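Side-chain contacts in uncharacterized protein (Leptotrichia buccalis, PDB 3T8K), which is of unknown function but folds as a stack of helical hairpins of the ankyrin-repeat kind, a scaffold that in relatives commonly binds other proteins: residues G17-F22 and S58-N63; P134-I139 and L170-D175. All blocks are in the same frame, centred on the assembly; numbering follows the deposited sequence.

Contact 1. Residues G17-F22 and S58-N63; sequences GTYEDF and SMFLIN
Phe-60 meets two aromatic residues of the neighbouring helix, Tyr-19 and Phe-22, which lie one helical turn apart. Its CD2 comes to 3.4 Å from CE2 of Phe-22, and this contact lies in the plane of the Phe-22 ring, at its edge. The two planes stand at 76° with centroids 5.5 Å apart, an oblique pairing. Tyr-19 crosses Phe-60 at about a right angle: its OH reaches Phe-60 CD1 at 3.4 Å, while its CE1 rests on Phe-60 CB at 3.7 Å. With CG anti to the backbone N (chi1 176°), the tyrosine ring is carried out to the facing helix although its CB does not point there. Leu-61 completes the patch, its CD2 touching Phe-22 CZ at 3.6 Å, again near the ring plane. Phe-22 thus presents CE2 to Phe-60 and CZ to Leu-61. Outside the pair, Phe-26 packs edge-to-face with Phe-60, and Leu-61 continues onto helix 41-45.

Helix 19-28 is started by a capping box: Asp-21 N donates to Thr-18 OG1 (3.0 Å), and Thr-18 N returns a nearly straight bond (171°) to Asp-21 OD2. The box probably helps order the turn from which Tyr-19 and Phe-22 project. The contact joins helices 19-28 and 51-63, neighbours in an alpha-hairpin array of the ankyrin type. No hydrogen bond crosses between 17-22 and 58-63, consistent with a fit set mainly by ring shape and apolar contact, with the Tyr-19 hydroxyl packed on carbon.

Contact 2. Residues P134-I139 and L170-D175; sequences PLYKLI and LKMMED
Met-172, a selenomethionine, reaches across to Tyr-136 with its SE 3.6 Å from Tyr-136 CB and 3.9 Å from Tyr-136 CD2. The selenium lies 5.0 Å from the ring centroid and 61° off the ring normal, a Met-aromatic contact of oblique geometry that favours the root of the ring over its centre. The two side chains cross at about a right angle. A turn about the CG-SE bond (chi3 78°) swings CE toward the Lys-137 backbone, to within 4.1 Å of Lys-137 N and 4.2 Å of Lys-137 CG. That lysine contributes no more than the base of its extended chain, since its CB points away from 170-175.

The backbones come nearest at Tyr-136 and Met-172, whose CA atoms are 8.0 Å apart, so one long selenoether side chain spans much of the gap between helices 129-140 and 167-180. These helices are neighbours in the ankyrin-type array, close to its C-terminal end.

Farther out, the hydroxyl of Tyr-136 is hydrogen-bonded to Glu-129, on the same helix, which probably helps hold the ring against which the selenium rests. Phe-140 also touches Met-172, extending the apolar surface along helix 129-140. On the exposed side of helix 167-180, Lys-171 NZ forms a salt bridge with Asp-175 OD1 at 2.6 Å, Asp-175 OD1 accepting through its syn lone pair.

Overall arrangement
Both contacts pair neighbouring helices of the same elongated array, but they share no helix and lie on opposite sides of the chain's centre, with contact 1 toward the N-terminal end and contact 2 toward the C-terminal end. Their centres are 30 Å apart and their nearest atoms about 12 Å. Each is partly buried and crossed by no hydrogen bond. Contact 1 buries more surface (189 against 123 Å²) through three aromatic rings and a leucine, two of its four touching residues being buried. Contact 2 depends chiefly on one selenomethionine side chain against one ring and ends at an exposed lysine. Neither contact is touched by the second chain of the assembly.

Contact 1. Residues G17-F22 and S58-N63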
loop_
_atom_site.group_PDB
_atom_site.type_symbol
_atom_site.label_atom_id
_atom_site.label_comp_id
_atom_site.label_asym_id
_atom_site.label_seq_id
_atom_site.Cartn_x
_atom_site.Cartn_y
_atom_site.Cartn_z
ATOM N N GLY A 17 -8.291 -6.054 11.699
ATOM C CA GLY A 17 -9.554 -5.959 12.405
ATOM C C GLY A 17 -10.000 -4.568 12.810
ATOM O O GLY A 17 -9.409 -3.561 12.445
ATOM N N THR A 18 -11.082 -4.525 13.575
ATOM C CA THR A 18 -11.552 -3.282 14.153
ATOM C C THR A 18 -10.764 -3.002 15.425
ATOM O O THR A 18 -9.999 -3.854 15.903
ATOM C CB THR A 18 -13.036 -3.383 14.520
ATOM O OG1 THR A 18 -13.227 -4.474 15.439
ATOM C CG2 THR A 18 -13.874 -3.640 13.284
ATOM N N TYR A 19 -10.976 -1.819 15.989
ATOM C CA TYR A 19 -10.400 -1.483 17.281
ATOM C C TYR A 19 -10.830 -2.538 18.300
ATOM O O TYR A 19 -10.022 -3.031 19.098
ATOM C CB TYR A 19 -10.887 -0.098 17.716
ATOM C CG TYR A 19 -10.438 0.321 19.101
ATOM C CD1 TYR A 19 -9.089 0.388 19.429
ATOM C CD2 TYR A 19 -11.362 0.686 20.067
ATOM C CE1 TYR A 19 -8.679 0.773 20.692
ATOM C CE2 TYR A 19 -10.962 1.082 21.327
ATOM C CZ TYR A 19 -9.620 1.123 21.636
ATOM O OH TYR A 19 -9.223 1.513 22.898
ATOM N N GLU A 20 -12.109 -2.892 18.262
ATOM C CA GLU A 20 -12.654 -3.880 19.203
ATOM C C GLU A 20 -12.003 -5.258 19.048
ATOM O O GLU A 20 -11.738 -5.947 20.045
ATOM C CB GLU A 20 -14.170 -4.001 19.045
ATOM C CG GLU A 20 -14.946 -2.794 19.552
ATOM C CD GLU A 20 -14.753 -1.557 18.685
ATOM O OE1 GLU A 20 -14.522 -1.703 17.462
ATOM O OE2 GLU A 20 -14.833 -0.436 19.232
ATOM N N ASP A 21 -11.771 -5.666 17.802
ATOM C CA ASP A 21 -11.079 -6.924 17.525
ATOM C C ASP A 21 -9.680 -6.890 18.122
ATOM O O ASP A 21 -9.225 -7.860 18.745
ATOM C CB ASP A 21 -10.928 -7.161 16.021
ATOM C CG ASP A 21 -12.244 -7.461 15.326
ATOM O OD1 ASP A 21 -13.193 -7.936 15.983
ATOM O OD2 ASP A 21 -12.319 -7.218 14.098
ATOM N N PHE A 22 -8.990 -5.777 17.897
ATOM C CA PHE A 22 -7.631 -5.612 18.393
ATOM C C PHE A 22 -7.597 -5.684 19.908
ATOM O O PHE A 22 -6.719 -6.331 20.482
ATOM C CB PHE A 22 -7.009 -4.290 17.936
ATOM C CG PHE A 22 -5.861 -3.855 18.798
ATOM C CD1 PHE A 22 -4.588 -4.354 18.584
ATOM C CD2 PHE A 22 -6.065 -2.982 19.857
ATOM C CE1 PHE A 22 -3.533 -3.976 19.403
ATOM C CE2 PHE A 22 -5.012 -2.602 20.670
ATOM C CZ PHE A 22 -3.748 -3.107 20.443
ATOM N N SER A 58 -4.012 2.916 17.071
ATOM C CA SER A 58 -2.738 3.614 17.174
ATOM C C SER A 58 -2.669 4.409 18.465
ATOM O O SER A 58 -1.673 4.349 19.190
ATOM C CB SER A 58 -2.519 4.555 15.982
ATOM O OG SER A 58 -2.118 3.833 14.833
HETATM N N MSE A 59 -3.727 5.167 18.737
HETATM C CA MSE A 59 -3.794 5.979 19.951
HETATM C C MSE A 59 -3.761 5.126 21.209
HETATM O O MSE A 59 -3.142 5.495 22.206
HETATM C CB MSE A 59 -5.044 6.850 19.938
HETATM C CG MSE A 59 -5.063 7.852 18.799
HETATM SE SE MSE A 59 -3.711 9.270 18.985
HETATM C CE MSE A 59 -2.057 8.280 18.757
ATOM N N PHE A 60 -4.433 3.984 21.159
ATOM C CA PHE A 60 -4.440 3.075 22.297
ATOM C C PHE A 60 -3.019 2.612 22.616
ATOM O O PHE A 60 -2.571 2.695 23.760
ATOM C CB PHE A 60 -5.351 1.883 22.015
ATOM C CG PHE A 60 -5.283 0.800 23.067
ATOM C CD1 PHE A 60 -6.140 0.818 24.154
ATOM C CD2 PHE A 60 -4.362 -0.226 22.963
ATOM C CE1 PHE A 60 -6.086 -0.179 25.125
ATOM C CE2 PHE A 60 -4.298 -1.228 23.927
ATOM C CZ PHE A 60 -5.162 -1.201 25.012
ATOM N N LEU A 61 -2.311 2.138 21.595
ATOM C CA LEU A 61 -0.948 1.632 21.760
ATOM C C LEU A 61 0.039 2.714 22.146
ATOM O O LEU A 61 0.871 2.513 23.024
ATOM C CB LEU A 61 -0.464 0.943 20.483
ATOM C CG LEU A 61 -1.127 -0.414 20.239
ATOM C CD1 LEU A 61 -0.769 -0.955 18.870
ATOM C CD2 LEU A 61 -0.741 -1.399 21.336
ATOM N N ILE A 62 -0.029 3.855 21.467
ATOM C CA ILE A 62 0.834 4.967 21.832
ATOM C C ILE A 62 0.647 5.352 23.299
ATOM O O ILE A 62 1.623 5.573 24.018
ATOM C CB ILE A 62 0.617 6.191 20.923
ATOM C CG1 ILE A 62 1.121 5.870 19.518
ATOM C CG2 ILE A 62 1.351 7.405 21.481
ATOM C CD1 ILE A 62 0.797 6.928 18.506
ATOM N N ASN A 63 -0.604 5.423 23.741
ATOM C CA ASN A 63 -0.889 5.759 25.136
ATOM C C ASN A 63 -0.399 4.702 26.130
ATOM O O ASN A 63 -0.134 5.015 27.290
ATOM C CB ASN A 63 -2.380 6.058 25.344
ATOM C CG ASN A 63 -2.822 7.347 24.651
ATOM O OD1 ASN A 63 -1.995 8.185 24.277
ATOM N ND2 ASN A 63 -4.132 7.508 24.483
#

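Contact 2. Residues P134-I139 and L170-D175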
loop_
_atom_site.group_PDB
_atom_site.type_symbol
_atom_site.label_atom_id
_atom_site.label_comp_id
_atom_site.label_asym_id
_atom_site.label_seq_id
_atom_site.Cartn_x
_atom_site.Cartn_y
_atom_site.Cartn_z
ATOM N N PRO A 134 -1.860 22.120 8.055
ATOM C CA PRO A 134 -1.348 21.704 9.365
ATOM C C PRO A 134 -0.257 20.642 9.235
ATOM O O PRO A 134 0.787 20.763 9.880
ATOM C CB PRO A 134 -2.588 21.138 10.060
ATOM C CG PRO A 134 -3.729 21.868 9.419
ATOM C CD PRO A 134 -3.327 22.002 7.973
ATOM N N LEU A 135 -0.489 19.626 8.404
ATOM C CA LEU A 135 0.516 18.592 8.179
ATOM C C LEU A 135 1.789 19.167 7.554
ATOM O O LEU A 135 2.890 18.828 7.970
ATOM C CB LEU A 135 -0.052 17.437 7.333
ATOM C CG LEU A 135 0.922 16.331 6.942
ATOM C CD1 LEU A 135 1.522 15.693 8.198
ATOM C CD2 LEU A 135 0.242 15.260 6.073
ATOM N N TYR A 136 1.638 20.046 6.561
ATOM C CA TYR A 136 2.784 20.696 5.927
ATOM C C TYR A 136 3.634 21.444 6.964
ATOM O O TYR A 136 4.866 21.390 6.939
ATOM C CB TYR A 136 2.316 21.692 4.859
ATOM C CG TYR A 136 1.814 21.107 3.553
ATOM C CD1 TYR A 136 2.103 19.801 3.173
ATOM C CD2 TYR A 136 1.065 21.887 2.679
ATOM C CE1 TYR A 136 1.645 19.289 1.963
ATOM C CE2 TYR A 136 0.606 21.386 1.476
ATOM C CZ TYR A 136 0.898 20.095 1.120
ATOM O OH TYR A 136 0.432 19.612 -0.078
ATOM N N LYS A 137 2.966 22.146 7.872
ATOM C CA LYS A 137 3.651 22.899 8.917
ATOM C C LYS A 137 4.457 21.993 9.838
ATOM O O LYS A 137 5.579 22.332 10.219
ATOM C CB LYS A 137 2.655 23.728 9.728
ATOM C CG LYS A 137 2.090 24.916 8.952
ATOM C CD LYS A 137 1.181 25.756 9.837
ATOM C CE LYS A 137 0.668 26.987 9.121
ATOM N NZ LYS A 137 -0.186 27.792 10.038
ATOM N N LEU A 138 3.876 20.851 10.198
ATOM C CA LEU A 138 4.558 19.883 11.048
ATOM C C LEU A 138 5.844 19.439 10.373
ATOM O O LEU A 138 6.922 19.470 10.966
ATOM C CB LEU A 138 3.664 18.664 11.308
ATOM C CG LEU A 138 2.512 18.832 12.295
ATOM C CD1 LEU A 138 1.622 17.591 12.294
ATOM C CD2 LEU A 138 3.052 19.114 13.696
ATOM N N ILE A 139 5.724 19.026 9.117
ATOM C CA ILE A 139 6.869 18.511 8.387
ATOM C C ILE A 139 7.972 19.550 8.176
ATOM O O ILE A 139 9.135 19.294 8.480
ATOM C CB ILE A 139 6.437 17.892 7.046
ATOM C CG1 ILE A 139 5.501 16.702 7.302
ATOM C CG2 ILE A 139 7.652 17.457 6.247
ATOM C CD1 ILE A 139 4.932 16.090 6.036
ATOM N N LEU A 170 4.848 23.354 -2.896
ATOM C CA LEU A 170 6.020 23.767 -3.663
ATOM C C LEU A 170 6.622 25.023 -3.054
ATOM O O LEU A 170 7.832 25.121 -2.873
ATOM C CB LEU A 170 5.663 24.022 -5.132
ATOM C CG LEU A 170 6.848 24.521 -5.959
ATOM C CD1 LEU A 170 7.918 23.439 -6.028
ATOM C CD2 LEU A 170 6.409 24.939 -7.358
ATOM N N LYS A 171 5.756 25.982 -2.746
ATOM C CA LYS A 171 6.165 27.240 -2.130
ATOM C C LYS A 171 6.849 26.988 -0.793
ATOM O O LYS A 171 7.891 27.564 -0.494
ATOM C CB LYS A 171 4.949 28.144 -1.935
ATOM C CG LYS A 171 5.250 29.474 -1.240
ATOM C CD LYS A 171 6.471 30.149 -1.836
ATOM C CE LYS A 171 6.859 31.388 -1.038
ATOM N NZ LYS A 171 8.220 31.854 -1.406
HETATM N N MSE A 172 6.260 26.113 0.011
HETATM C CA MSE A 172 6.821 25.835 1.323
HETATM C C MSE A 172 8.167 25.115 1.237
HETATM O O MSE A 172 9.050 25.344 2.065
HETATM C CB MSE A 172 5.816 25.067 2.183
HETATM C CG MSE A 172 4.589 25.907 2.528
HETATM SE SE MSE A 172 3.306 24.951 3.633
HETATM C CE MSE A 172 4.216 25.125 5.342
HETATM N N MSE A 173 8.335 24.256 0.234
HETATM C CA MSE A 173 9.613 23.574 0.048
HETATM C C MSE A 173 10.688 24.547 -0.416
HETATM O O MSE A 173 11.829 24.473 0.036
HETATM C CB MSE A 173 9.500 22.436 -0.965
HETATM C CG MSE A 173 8.997 21.130 -0.415
HETATM SE SE MSE A 173 9.200 19.798 -1.822
HETATM C CE MSE A 173 11.113 19.656 -1.868
ATOM N N GLU A 174 10.336 25.441 -1.339
ATOM C CA GLU A 174 11.285 26.449 -1.790
ATOM C C GLU A 174 11.698 27.337 -0.612
ATOM O O GLU A 174 12.869 27.712 -0.485
ATOM C CB GLU A 174 10.707 27.272 -2.954
ATOM C CG GLU A 174 10.689 26.510 -4.274
ATOM C CD GLU A 174 9.810 27.166 -5.321
ATOM O OE1 GLU A 174 9.216 28.228 -5.030
ATOM O OE2 GLU A 174 9.710 26.617 -6.438
ATOM N N ASP A 175 10.745 27.658 0.256
ATOM C CA ASP A 175 11.047 28.482 1.427
ATOM C C ASP A 175 12.006 27.750 2.368
ATOM O O ASP A 175 12.897 28.357 2.968
ATOM C CB ASP A 175 9.773 28.844 2.204
ATOM C CG ASP A 175 8.917 29.893 1.503
ATOM O OD1 ASP A 175 9.360 30.498 0.493
ATOM O OD2 ASP A 175 7.785 30.118 1.988
#